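Local coordinates for protein VIRB8 (Agrobacterium tumefaciens, PDB 2CC3), which is a homodimeric inner-membrane component of the type IV secretion system, seen here as its periplasmic domain, and is suggested to help direct T-DNA transfer to plant cells, at residues 4-7 against 8-12; 30-33 against 34-38; 41-44 against 45-48; 80-83 against 84-87; 116-120 against 121-125. One frame throughout, in Å; residues are numbered along the deposited sequence.

Contact 1 of 5, residues 4-7 against 8-12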
loop_
_atom_site.group_PDB
_atom_site.type_symbol
_atom_site.label_atom_id
_atom_site.label_comp_id
_atom_site.label_asym_id
_atom_site.label_seq_id
_atom_site.Cartn_x
_atom_site.Cartn_y
_atom_site.Cartn_z
ATOM N N MET A 4 21.013 0.181 8.371
ATOM C CA MET A 4 20.823 -0.477 7.087
ATOM C C MET A 4 20.977 0.500 5.932
ATOM O O MET A 4 20.665 1.687 6.057
ATOM C CB MET A 4 19.484 -1.231 7.010
ATOM C CG MET A 4 18.208 -0.405 6.916
ATOM S SD MET A 4 16.801 -1.527 7.099
ATOM C CE MET A 4 16.629 -1.542 8.887
ATOM N N THR A 5 21.465 -0.014 4.812
ATOM C CA THR A 5 21.474 0.735 3.564
ATOM C C THR A 5 20.030 1.021 3.120
ATOM O O THR A 5 19.111 0.270 3.447
ATOM C CB THR A 5 22.207 -0.052 2.468
ATOM O OG1 THR A 5 21.421 -1.190 2.111
ATOM C CG2 THR A 5 23.587 -0.520 2.971
ATOM N N GLN A 6 19.821 2.104 2.376
ATOM C CA GLN A 6 18.496 2.365 1.852
ATOM C C GLN A 6 18.038 1.287 0.874
ATOM O O GLN A 6 16.849 0.963 0.841
ATOM C CB GLN A 6 18.326 3.770 1.257
ATOM C CG GLN A 6 16.811 4.132 1.100
ATOM C CD GLN A 6 16.564 5.552 0.694
ATOM O OE1 GLN A 6 16.717 6.479 1.486
ATOM N NE2 GLN A 6 16.187 5.735 -0.538
ATOM N N GLU A 7 18.970 0.712 0.119
ATOM C CA GLU A 7 18.684 -0.388 -0.823
ATOM C C GLU A 7 18.086 -1.585 -0.111
ATOM O O GLU A 7 17.083 -2.120 -0.553
ATOM C CB GLU A 7 19.950 -0.797 -1.611
ATOM C CG GLU A 7 19.978 -2.247 -2.144
ATOM C CD GLU A 7 18.881 -2.576 -3.167
ATOM O OE1 GLU A 7 18.029 -1.712 -3.476
ATOM O OE2 GLU A 7 18.864 -3.723 -3.663
ATOM N N GLU A 8 18.708 -1.967 0.999
ATOM C CA GLU A 8 18.233 -3.019 1.882
ATOM C C GLU A 8 16.904 -2.644 2.546
ATOM O O GLU A 8 16.026 -3.491 2.692
ATOM C CB GLU A 8 19.388 -3.429 2.826
ATOM C CG GLU A 8 19.143 -3.774 4.289
ATOM C CD GLU A 8 20.480 -3.743 5.083
ATOM O OE1 GLU A 8 21.451 -3.115 4.589
ATOM O OE2 GLU A 8 20.568 -4.329 6.193
ATOM N N ALA A 9 16.714 -1.365 2.877
ATOM C CA ALA A 9 15.413 -0.916 3.427
ATOM C C ALA A 9 14.296 -1.045 2.397
ATOM O O ALA A 9 13.209 -1.562 2.692
ATOM C CB ALA A 9 15.489 0.519 3.977
ATOM N N VAL A 10 14.573 -0.572 1.189
ATOM C CA VAL A 10 13.659 -0.697 0.063
ATOM C C VAL A 10 13.295 -2.151 -0.266
ATOM O O VAL A 10 12.120 -2.453 -0.509
ATOM C CB VAL A 10 14.212 0.081 -1.155
ATOM C CG1 VAL A 10 13.263 -0.004 -2.362
ATOM C CG2 VAL A 10 14.391 1.547 -0.758
ATOM N N VAL A 11 14.281 -3.042 -0.291
ATOM C CA VAL A 11 14.006 -4.483 -0.465
ATOM C C VAL A 11 12.962 -4.986 0.510
ATOM O O VAL A 11 11.923 -5.541 0.094
ATOM C CB VAL A 11 15.271 -5.337 -0.315
ATOM C CG1 VAL A 11 14.923 -6.815 -0.372
ATOM C CG2 VAL A 11 16.275 -5.030 -1.460
ATOM N N ASN A 12 13.227 -4.765 1.808
ATOM C CA ASN A 12 12.434 -5.355 2.889
ATOM C C ASN A 12 11.014 -4.863 2.879
ATOM O O ASN A 12 10.059 -5.630 3.114
ATOM C CB ASN A 12 13.057 -5.081 4.269
ATOM C CG ASN A 12 14.410 -5.746 4.461
ATOM O OD1 ASN A 12 14.805 -6.647 3.730
ATOM N ND2 ASN A 12 15.135 -5.274 5.446
#
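Thr5 and Glu8 grip each other in a capping box at the start of helix 6-23, the first helix of this periplasmic domain. Thr5 is the N-cap: its OG1 accepts a fairly straight hydrogen bond from Glu8 N, 3.0 Å away. Glu8 answers with OE1, which collects two donors, Thr5 N at 3.1 Å from above the carboxylate plane and the Thr5 hydroxyl on its anti lone pair. OG1 stands between the backbone N and carbonyl carbon of Thr5 (chi1 69°), where it can face both the helix amide and the carboxylate. The two side chains cross at about a right angle.

Next outward is Met4, whose CB lies 3.3 Å from Glu8 CD, while its sulfur turns over Ala9. Behind the cap the regular helix bonds begin, Ala9 N to Thr5 O and then Val10 N to Gln6 O. Val10 packs on Val10 of the second subunit, which places this first turn at the dimer interface. Along the same turn Gln6 CG meets Val10 CG2 at 4.0 Å. Glu7 OE1 forms a salt bridge with Lys114, while Glu7 OE2 lies 3.6 Å from Val11 CG2.

Contact 2 of 5, residues 30-33 against 34-38; sequences AQYA and YDLVS
Tyr32 and Leu36, one turn apart on helix 30-39, make the main apolar contact of this i to i+4 ladder. Leu36 CD1 approaches the phenol end of the ring obliquely, 3.9 Å from Tyr32 CZ. The tyrosine CG is anti to its backbone N (chi1 165°), which carries the ring along the helix toward the leucine. Arg20 of the second subunit makes a cation-pi contact with the Tyr32 ring, and Tyr32 OH bonds to a bound methylpentanediol, probably from the crystallisation liquor. Leu36 and Val37 pack on Leu21, seating this helix against helix 6-23.

The backbone bonds differ in strength: Val37 N to Ala33 O is short at 2.8 Å and nearly straight, whereas Leu36 N to Tyr32 O, equally straight, is long at 3.3 Å and weak.

Among the polar side chains, Asp35 folds back beside its own backbone N, putting OD2 2.8 Å from Gln31 O. Both atoms are acceptors and make no hydrogen bond; Gln31 O takes the Asp35 amide instead. The Gln31 amide and Asp35 carboxylate planes are only 12° apart. The Tyr34 hydroxyl is held by Asn54, and Asp35 OD1 lies in plane at the edge of the Tyr34 ring. Ser38 OG sits 3.7 Å above one face of that ring, toward its rim, and donates to Tyr34 O, which Ser38 N reaches from the opposite face of the carbonyl plane.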
loop_
_atom_site.group_PDB
_atom_site.type_symbol
_atom_site.label_atom_id
_atom_site.label_comp_id
_atom_site.label_asym_id
_atom_site.label_seq_id
_atom_site.Cartn_x
_atom_site.Cartn_y
_atom_site.Cartn_z
ATOM N N ALA A 30 -9.437 -6.187 -3.371
ATOM C CA ALA A 30 -9.121 -7.386 -4.150
ATOM C C ALA A 30 -8.456 -7.082 -5.506
ATOM O O ALA A 30 -7.446 -7.720 -5.869
ATOM C CB ALA A 30 -10.378 -8.267 -4.295
ATOM N N GLN A 31 -9.017 -6.116 -6.245
ATOM C CA GLN A 31 -8.505 -5.723 -7.555
ATOM C C GLN A 31 -7.191 -4.933 -7.478
ATOM O O GLN A 31 -6.244 -5.169 -8.245
ATOM C CB GLN A 31 -9.545 -4.868 -8.277
ATOM C CG GLN A 31 -9.371 -4.838 -9.809
ATOM C CD GLN A 31 -10.106 -5.992 -10.457
ATOM O OE1 GLN A 31 -11.341 -5.997 -10.505
ATOM N NE2 GLN A 31 -9.359 -6.992 -10.929
ATOM N N TYR A 32 -7.166 -3.948 -6.590
ATOM C CA TYR A 32 -5.959 -3.212 -6.308
ATOM C C TYR A 32 -4.809 -4.168 -5.924
ATOM O O TYR A 32 -3.731 -4.099 -6.489
ATOM C CB TYR A 32 -6.205 -2.152 -5.218
ATOM C CG TYR A 32 -4.910 -1.602 -4.643
ATOM C CD1 TYR A 32 -4.004 -0.914 -5.448
ATOM C CD2 TYR A 32 -4.565 -1.815 -3.295
ATOM C CE1 TYR A 32 -2.820 -0.458 -4.944
ATOM C CE2 TYR A 32 -3.364 -1.327 -2.772
ATOM C CZ TYR A 32 -2.499 -0.665 -3.606
ATOM O OH TYR A 32 -1.309 -0.172 -3.111
ATOM N N ALA A 33 -5.033 -5.063 -4.972
ATOM C CA ALA A 33 -3.946 -5.957 -4.550
ATOM C C ALA A 33 -3.513 -6.917 -5.684
ATOM O O ALA A 33 -2.329 -7.068 -5.946
ATOM C CB ALA A 33 -4.318 -6.687 -3.284
ATOM N N TYR A 34 -4.483 -7.494 -6.381
ATOM C CA TYR A 34 -4.250 -8.417 -7.506
ATOM C C TYR A 34 -3.358 -7.829 -8.604
ATOM O O TYR A 34 -2.488 -8.518 -9.136
ATOM C CB TYR A 34 -5.605 -8.875 -8.078
ATOM C CG TYR A 34 -5.516 -9.762 -9.304
ATOM C CD1 TYR A 34 -5.525 -11.152 -9.177
ATOM C CD2 TYR A 34 -5.418 -9.220 -10.580
ATOM C CE1 TYR A 34 -5.449 -11.980 -10.272
ATOM C CE2 TYR A 34 -5.325 -10.039 -11.687
ATOM C CZ TYR A 34 -5.351 -11.425 -11.524
ATOM O OH TYR A 34 -5.283 -12.268 -12.610
ATOM N N ASP A 35 -3.572 -6.560 -8.951
ATOM C CA ASP A 35 -2.761 -5.924 -9.987
ATOM C C ASP A 35 -1.316 -5.627 -9.554
ATOM O O ASP A 35 -0.371 -5.847 -10.325
ATOM C CB ASP A 35 -3.419 -4.635 -10.500
ATOM C CG ASP A 35 -4.820 -4.855 -11.034
ATOM O OD1 ASP A 35 -5.056 -5.845 -11.777
ATOM O OD2 ASP A 35 -5.694 -4.015 -10.710
ATOM N N LEU A 36 -1.144 -5.065 -8.353
ATOM C CA LEU A 36 0.197 -4.877 -7.792
ATOM C C LEU A 36 0.939 -6.225 -7.619
ATOM O O LEU A 36 2.062 -6.353 -8.029
ATOM C CB LEU A 36 0.160 -4.076 -6.466
ATOM C CG LEU A 36 0.315 -2.535 -6.389
ATOM C CD1 LEU A 36 0.816 -2.106 -5.013
ATOM C CD2 LEU A 36 1.255 -1.963 -7.457
ATOM N N VAL A 37 0.291 -7.229 -7.032
ATOM C CA VAL A 37 0.913 -8.544 -6.885
ATOM C C VAL A 37 1.357 -9.092 -8.244
ATOM O O VAL A 37 2.499 -9.507 -8.390
ATOM C CB VAL A 37 -0.014 -9.581 -6.172
ATOM C CG1 VAL A 37 0.565 -10.971 -6.324
ATOM C CG2 VAL A 37 -0.167 -9.223 -4.677
ATOM N N SER A 38 0.455 -9.061 -9.233
ATOM C CA SER A 38 0.746 -9.558 -10.616
ATOM C C SER A 38 1.918 -8.849 -11.296
ATOM O O SER A 38 2.723 -9.475 -11.975
ATOM C CB SER A 38 -0.499 -9.417 -11.515
ATOM O OG SER A 38 -1.642 -10.056 -10.943
#

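Contact 3 of 5, residues 41-44 against 45-48; sequences SAPM and VRQN
Ser41 and Ala42 run in extended before the chain winds into helix 43-53, where Arg46 N bonds to Ala42 O at 2.9 Å and Asn48 N to Met44 O at 2.7 Å, with a more bent bond from Gln47 N to Pro43 O between them. Ser41 CB packs on Val45 CG1 at 3.6 Å; this methyl is anti to the valine backbone N (chi1 177°), and Ser41 OG touches the same carbon. The hydroxyl is also bonded to Tyr18.

Arg46 bends back at chi3 and lays one face of its guanidinium over Ser41 O. Although NH1 is 3.1 Å from Ser41 O, the angle is too poor for a hydrogen bond; NH1 instead makes a weak one to Ser38 O. That weak bond and the one between Ser41 OG and Val37 O connect this turn to helix 30-39. Val45 packs on Val132 and Tyr135 of strand 130-139, so the first turn of the helix rests on the antiparallel sheet, consistent with the NTF2-like fold of the VirB8 family. Pro43 CD lies 3.7 Å from Arg46 NH2, the ring crossing the end of the arginine at a slant.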
loop_
_atom_site.group_PDB
_atom_site.type_symbol
_atom_site.label_atom_id
_atom_site.label_comp_id
_atom_site.label_asym_id
_atom_site.label_seq_id
_atom_site.Cartn_x
_atom_site.Cartn_y
_atom_site.Cartn_z
ATOM N N SER A 41 5.534 -9.842 -10.121
ATOM C CA SER A 41 5.907 -11.259 -10.222
ATOM C C SER A 41 6.360 -11.663 -11.616
ATOM O O SER A 41 5.731 -11.291 -12.595
ATOM C CB SER A 41 4.704 -12.100 -9.843
ATOM O OG SER A 41 4.254 -11.748 -8.545
ATOM N N ALA A 42 7.429 -12.456 -11.697
ATOM C CA ALA A 42 7.869 -13.048 -12.952
ATOM C C ALA A 42 6.810 -14.082 -13.377
ATOM O O ALA A 42 6.008 -14.493 -12.548
ATOM C CB ALA A 42 9.268 -13.661 -12.802
ATOM N N PRO A 43 6.715 -14.388 -14.691
ATOM C CA PRO A 43 5.659 -15.206 -15.326
ATOM C C PRO A 43 5.045 -16.392 -14.554
ATOM O O PRO A 43 3.827 -16.476 -14.457
ATOM C CB PRO A 43 6.327 -15.644 -16.636
ATOM C CG PRO A 43 7.046 -14.437 -17.046
ATOM C CD PRO A 43 7.608 -13.822 -15.729
ATOM N N MET A 44 5.836 -17.284 -14.003
ATOM C CA MET A 44 5.268 -18.446 -13.296
ATOM C C MET A 44 4.649 -18.092 -11.941
ATOM O O MET A 44 3.568 -18.569 -11.569
ATOM C CB MET A 44 6.353 -19.470 -13.070
ATOM C CG MET A 44 7.287 -19.568 -14.224
ATOM S SD MET A 44 7.562 -21.306 -14.427
ATOM C CE MET A 44 5.917 -21.816 -14.832
ATOM N N VAL A 45 5.356 -17.248 -11.207
ATOM C CA VAL A 45 4.849 -16.681 -9.961
ATOM C C VAL A 45 3.525 -15.973 -10.252
ATOM O O VAL A 45 2.525 -16.235 -9.600
ATOM C CB VAL A 45 5.941 -15.771 -9.325
ATOM C CG1 VAL A 45 5.444 -15.086 -8.037
ATOM C CG2 VAL A 45 7.115 -16.597 -9.026
ATOM N N ARG A 46 3.486 -15.130 -11.288
ATOM C CA ARG A 46 2.244 -14.449 -11.639
ATOM C C ARG A 46 1.109 -15.441 -11.906
ATOM O O ARG A 46 -0.040 -15.223 -11.494
ATOM C CB ARG A 46 2.456 -13.551 -12.849
ATOM C CG ARG A 46 1.355 -12.529 -13.084
ATOM C CD ARG A 46 1.334 -11.980 -14.520
ATOM N NE ARG A 46 2.617 -12.108 -15.221
ATOM C CZ ARG A 46 3.628 -11.235 -15.157
ATOM N NH1 ARG A 46 3.553 -10.137 -14.409
ATOM N NH2 ARG A 46 4.726 -11.461 -15.847
ATOM N N GLN A 47 1.436 -16.533 -12.585
ATOM C CA GLN A 47 0.438 -17.512 -12.973
ATOM C C GLN A 47 -0.027 -18.360 -11.802
ATOM O O GLN A 47 -1.216 -18.611 -11.674
ATOM C CB GLN A 47 0.958 -18.366 -14.124
ATOM C CG GLN A 47 1.024 -17.573 -15.405
ATOM C CD GLN A 47 2.064 -18.099 -16.352
ATOM O OE1 GLN A 47 3.074 -18.672 -15.941
ATOM N NE2 GLN A 47 1.837 -17.887 -17.641
ATOM N N ASN A 48 0.900 -18.789 -10.949
ATOM C CA ASN A 48 0.532 -19.455 -9.690
ATOM C C ASN A 48 -0.426 -18.596 -8.862
ATOM O O ASN A 48 -1.462 -19.065 -8.397
ATOM C CB ASN A 48 1.792 -19.792 -8.896
ATOM C CG ASN A 48 1.502 -20.533 -7.582
ATOM O OD1 ASN A 48 1.863 -20.058 -6.495
ATOM N ND2 ASN A 48 0.871 -21.696 -7.680
#

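Contact 4 of 5, residues 80-83 against 84-87; sequences DVTP and GVQQ
Asp80 and Gln86 face each other as a non-hydrogen-bonded antiparallel pair near the end of the hairpin made by strands 69-82 and 85-96. Their side chains are joined by a bond from Gln86 NE2 to Asp80 OD1 of 3.1 Å. The nitrogen meets OD1 from above the carboxylate, while the oxygen lies close to the amide plane; the two planes stand 79° apart. A weak hydrogen bond from NE2 to OD2 accompanies it. Gln86 is the buried, tightly held side of the contact: its CG, anti to the backbone N (chi1 -155°), starts an extended chain whose amide also bonds to Asn12 OD1.

The exposed end is built differently. Here Val81 CG2 meets Val85 CG1 at 3.7 Å, and Thr82 OG1 lies 3.4 Å from Val85 CG2, the two side chains running side by side. Val81 N bonds to Val85 O. The chain reverses in a type II turn from Thr82 to Val85, closed by Val85 N to Thr82 O at 3.0 Å. Gly84 takes a positive phi of 80° there, and Pro83 is exposed. A water sits between Val85 O and Asp80 OD1.

Strand 102-114 flanks the second arm of the hairpin, with backbone bonds between Gly84 and Tyr112 and between Gln86 and Val110, and Val85 resting on Thr109 and Arg111; helix 6-23 approaches through Asn12.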
loop_
_atom_site.group_PDB
_atom_site.type_symbol
_atom_site.label_atom_id
_atom_site.label_comp_id
_atom_site.label_asym_id
_atom_site.label_seq_id
_atom_site.Cartn_x
_atom_site.Cartn_y
_atom_site.Cartn_z
ATOM N N ASP A 80 17.314 -12.492 5.560
ATOM C CA ASP A 80 17.967 -12.767 4.286
ATOM C C ASP A 80 18.718 -14.080 4.406
ATOM O O ASP A 80 19.574 -14.229 5.262
ATOM C CB ASP A 80 18.899 -11.624 3.869
ATOM C CG ASP A 80 18.157 -10.317 3.654
ATOM O OD1 ASP A 80 17.753 -10.019 2.510
ATOM O OD2 ASP A 80 17.961 -9.595 4.642
ATOM N N VAL A 81 18.359 -15.054 3.585
ATOM C CA VAL A 81 19.019 -16.355 3.655
ATOM C C VAL A 81 20.238 -16.426 2.728
ATOM O O VAL A 81 21.309 -16.856 3.149
ATOM C CB VAL A 81 18.037 -17.549 3.462
ATOM C CG1 VAL A 81 17.842 -18.285 4.774
ATOM C CG2 VAL A 81 16.710 -17.088 2.931
ATOM N N THR A 82 20.056 -15.994 1.479
ATOM C CA THR A 82 21.124 -15.843 0.482
ATOM C C THR A 82 20.809 -14.571 -0.315
ATOM O O THR A 82 19.690 -14.063 -0.221
ATOM C CB THR A 82 21.225 -17.081 -0.463
ATOM O OG1 THR A 82 19.923 -17.642 -0.695
ATOM C CG2 THR A 82 22.108 -18.156 0.169
ATOM N N PRO A 83 21.790 -14.020 -1.061
ATOM C CA PRO A 83 21.430 -12.911 -1.941
ATOM C C PRO A 83 20.262 -13.292 -2.853
ATOM O O PRO A 83 20.279 -14.368 -3.466
ATOM C CB PRO A 83 22.714 -12.677 -2.750
ATOM C CG PRO A 83 23.804 -13.130 -1.847
ATOM C CD PRO A 83 23.230 -14.329 -1.139
ATOM N N GLY A 84 19.245 -12.432 -2.895
ATOM C CA GLY A 84 18.049 -12.667 -3.695
ATOM C C GLY A 84 16.994 -13.611 -3.126
ATOM O O GLY A 84 16.049 -13.960 -3.839
ATOM N N VAL A 85 17.162 -14.025 -1.863
ATOM C CA VAL A 85 16.222 -14.897 -1.120
ATOM C C VAL A 85 15.983 -14.310 0.293
ATOM O O VAL A 85 16.917 -13.953 1.013
ATOM C CB VAL A 85 16.690 -16.418 -1.050
ATOM C CG1 VAL A 85 15.563 -17.350 -0.566
ATOM C CG2 VAL A 85 17.113 -16.914 -2.435
ATOM N N GLN A 86 14.719 -14.141 0.647
ATOM C CA GLN A 86 14.374 -13.640 1.935
ATOM C C GLN A 86 13.263 -14.552 2.446
ATOM O O GLN A 86 12.417 -15.014 1.648
ATOM C CB GLN A 86 13.926 -12.167 1.865
ATOM C CG GLN A 86 14.118 -11.408 3.191
ATOM C CD GLN A 86 13.823 -9.886 3.107
ATOM O OE1 GLN A 86 12.655 -9.467 3.065
ATOM N NE2 GLN A 86 14.890 -9.066 3.132
ATOM N N GLN A 87 13.308 -14.864 3.745
ATOM C CA GLN A 87 12.179 -15.503 4.380
ATOM C C GLN A 87 11.489 -14.494 5.267
ATOM O O GLN A 87 12.143 -13.712 5.966
ATOM C CB GLN A 87 12.602 -16.754 5.173
ATOM C CG GLN A 87 12.906 -17.922 4.271
ATOM C CD GLN A 87 13.216 -19.201 5.009
ATOM O OE1 GLN A 87 14.281 -19.352 5.610
ATOM N NE2 GLN A 87 12.299 -20.146 4.942
HETATM O O HOH W 1 18.358 -11.729 0.735
#

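Contact 5 of 5, residues 116-120 against 121-125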
loop_
_atom_site.group_PDB
_atom_site.type_symbol
_atom_site.label_atom_id
_atom_site.label_comp_id
_atom_site.label_asym_id
_atom_site.label_seq_id
_atom_site.Cartn_x
_atom_site.Cartn_y
_atom_site.Cartn_z
ATOM N N THR A 116 16.548 -3.351 -14.165
ATOM C CA THR A 116 16.995 -1.959 -14.314
ATOM C C THR A 116 15.923 -0.968 -14.770
ATOM O O THR A 116 15.989 0.223 -14.430
ATOM C CB THR A 116 18.228 -1.839 -15.243
ATOM O OG1 THR A 116 18.195 -2.880 -16.235
ATOM C CG2 THR A 116 19.509 -1.959 -14.435
ATOM N N SER A 117 14.936 -1.455 -15.515
ATOM C CA SER A 117 13.995 -0.575 -16.164
ATOM C C SER A 117 12.550 -1.018 -15.919
ATOM O O SER A 117 12.255 -2.208 -15.890
ATOM C CB SER A 117 14.344 -0.485 -17.651
ATOM O OG SER A 117 13.869 -1.614 -18.365
ATOM N N LEU A 118 11.667 -0.053 -15.685
ATOM C CA LEU A 118 10.248 -0.332 -15.459
ATOM C C LEU A 118 9.493 0.775 -16.163
ATOM O O LEU A 118 10.002 1.886 -16.218
ATOM C CB LEU A 118 9.909 -0.300 -13.967
ATOM C CG LEU A 118 10.208 -1.507 -13.074
ATOM C CD1 LEU A 118 9.871 -1.119 -11.668
ATOM C CD2 LEU A 118 9.364 -2.712 -13.477
ATOM N N PRO A 119 8.306 0.481 -16.728
ATOM C CA PRO A 119 7.425 1.602 -17.129
ATOM C C PRO A 119 7.150 2.532 -15.946
ATOM O O PRO A 119 7.202 2.078 -14.791
ATOM C CB PRO A 119 6.138 0.913 -17.595
ATOM C CG PRO A 119 6.314 -0.542 -17.395
ATOM C CD PRO A 119 7.751 -0.837 -17.068
ATOM N N GLY A 120 6.899 3.812 -16.218
ATOM C CA GLY A 120 6.649 4.799 -15.175
ATOM C C GLY A 120 5.596 4.378 -14.186
ATOM O O GLY A 120 5.810 4.456 -12.986
ATOM N N ARG A 121 4.458 3.909 -14.698
ATOM C CA ARG A 121 3.330 3.443 -13.870
ATOM C C ARG A 121 3.694 2.358 -12.848
ATOM O O ARG A 121 3.076 2.264 -11.799
ATOM C CB ARG A 121 2.203 2.958 -14.762
ATOM C CG ARG A 121 2.593 1.788 -15.696
ATOM C CD ARG A 121 1.429 1.396 -16.663
ATOM N NE ARG A 121 0.103 1.272 -16.025
ATOM C CZ ARG A 121 -0.220 0.410 -15.050
ATOM N NH1 ARG A 121 0.674 -0.427 -14.550
ATOM N NH2 ARG A 121 -1.452 0.393 -14.564
ATOM N N LEU A 122 4.709 1.558 -13.176
ATOM C CA LEU A 122 5.264 0.530 -12.303
ATOM C C LEU A 122 6.390 1.040 -11.395
ATOM O O LEU A 122 6.443 0.719 -10.237
ATOM C CB LEU A 122 5.752 -0.677 -13.133
ATOM C CG LEU A 122 4.760 -1.788 -13.497
ATOM C CD1 LEU A 122 3.683 -1.323 -14.375
ATOM C CD2 LEU A 122 5.449 -2.967 -14.169
ATOM N N ARG A 123 7.286 1.843 -11.941
ATOM C CA ARG A 123 8.325 2.500 -11.147
ATOM C C ARG A 123 7.713 3.202 -9.915
ATOM O O ARG A 123 8.256 3.131 -8.810
ATOM C CB ARG A 123 9.086 3.509 -12.038
ATOM C CG ARG A 123 10.374 4.070 -11.445
ATOM C CD ARG A 123 11.277 2.969 -10.930
ATOM N NE ARG A 123 12.149 2.493 -11.982
ATOM C CZ ARG A 123 13.158 1.648 -11.826
ATOM N NH1 ARG A 123 13.437 1.169 -10.629
ATOM N NH2 ARG A 123 13.907 1.296 -12.884
ATOM N N LEU A 124 6.575 3.853 -10.124
ATOM C CA LEU A 124 5.837 4.574 -9.072
ATOM C C LEU A 124 5.471 3.741 -7.812
ATOM O O LEU A 124 5.326 4.289 -6.735
ATOM C CB LEU A 124 4.564 5.190 -9.681
ATOM C CG LEU A 124 3.735 6.189 -8.877
ATOM C CD1 LEU A 124 4.441 7.555 -8.717
ATOM C CD2 LEU A 124 2.399 6.341 -9.515
ATOM N N THR A 125 5.321 2.425 -7.965
ATOM C CA THR A 125 4.817 1.566 -6.883
ATOM C C THR A 125 5.892 0.529 -6.490
ATOM O O THR A 125 5.775 -0.207 -5.490
ATOM C CB THR A 125 3.517 0.875 -7.333
ATOM O OG1 THR A 125 3.770 0.114 -8.509
ATOM C CG2 THR A 125 2.463 1.874 -7.703
HETATM O O HOH W 2 15.149 -0.531 -11.153
#
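The guanidinium of Arg123 has Leu118 over one face, with CD1 4.1 Å above the plane and offset toward the rim, and the carbonyl oxygen of Thr116 in plane at its edge. That edge contact is a weak hydrogen bond, Arg123 NH2 to Thr116 O at 2.8 Å, with an N-H...O angle of only 120°. NH1 bonds to Pro127 O and to a water; the same water donates weakly to Thr116 O. The arginine reaches back over the loop because its chain bends at chi2 and chi3 (50° and 88°). The other guanidinium, that of Arg121, has Leu122 CD1 in plane at its edge.

This is the entry to the short helix 120-123, which follows strand 102-114 through an exposed loop. Pro119 occupies the N-cap position, and its carbonyl accepts from Arg123 N in a nearly straight bond of 2.9 Å and weakly from Leu122 N. One residue on, Leu124 N bonds to Gly120 O.

The apolar contacts are looser. Leu118 CD2 meets Leu122 CD2 at 4.0 Å, the two leucines crossing at about a right angle, and the Pro119 ring leans on the same side chain, CG being 4.1 Å from Leu122 CD1. Pro119 CB also touches Arg121 CG at 4.1 Å. Across the dimer, Arg123 packs on Met4 of the second subunit and Leu124 on its His75.

In the fold
None of the five contacts is fully buried: contacts 1, 2 and 3 are partly so, while contacts 4 and 5 lie at the surface. Helix starts are the theme of contacts 1, 3 and 5; in all three the carbonyl just ahead of the helix accepts an i+4 bond, and only contact 1 adds a side-chain capping box. Contact 2 runs along almost the whole of helix 30-39, and contact 4 is a hairpin end. Contacts 1 and 4 meet through Asn12 and Gln86, probably by a hydrogen bond. Contact 2 touches contact 3 through Ser38 and Arg46, and contact 5 through Leu36 and Thr125. Contacts 1, 2 and 5 meet the second subunit; contacts 3 and 4 do not.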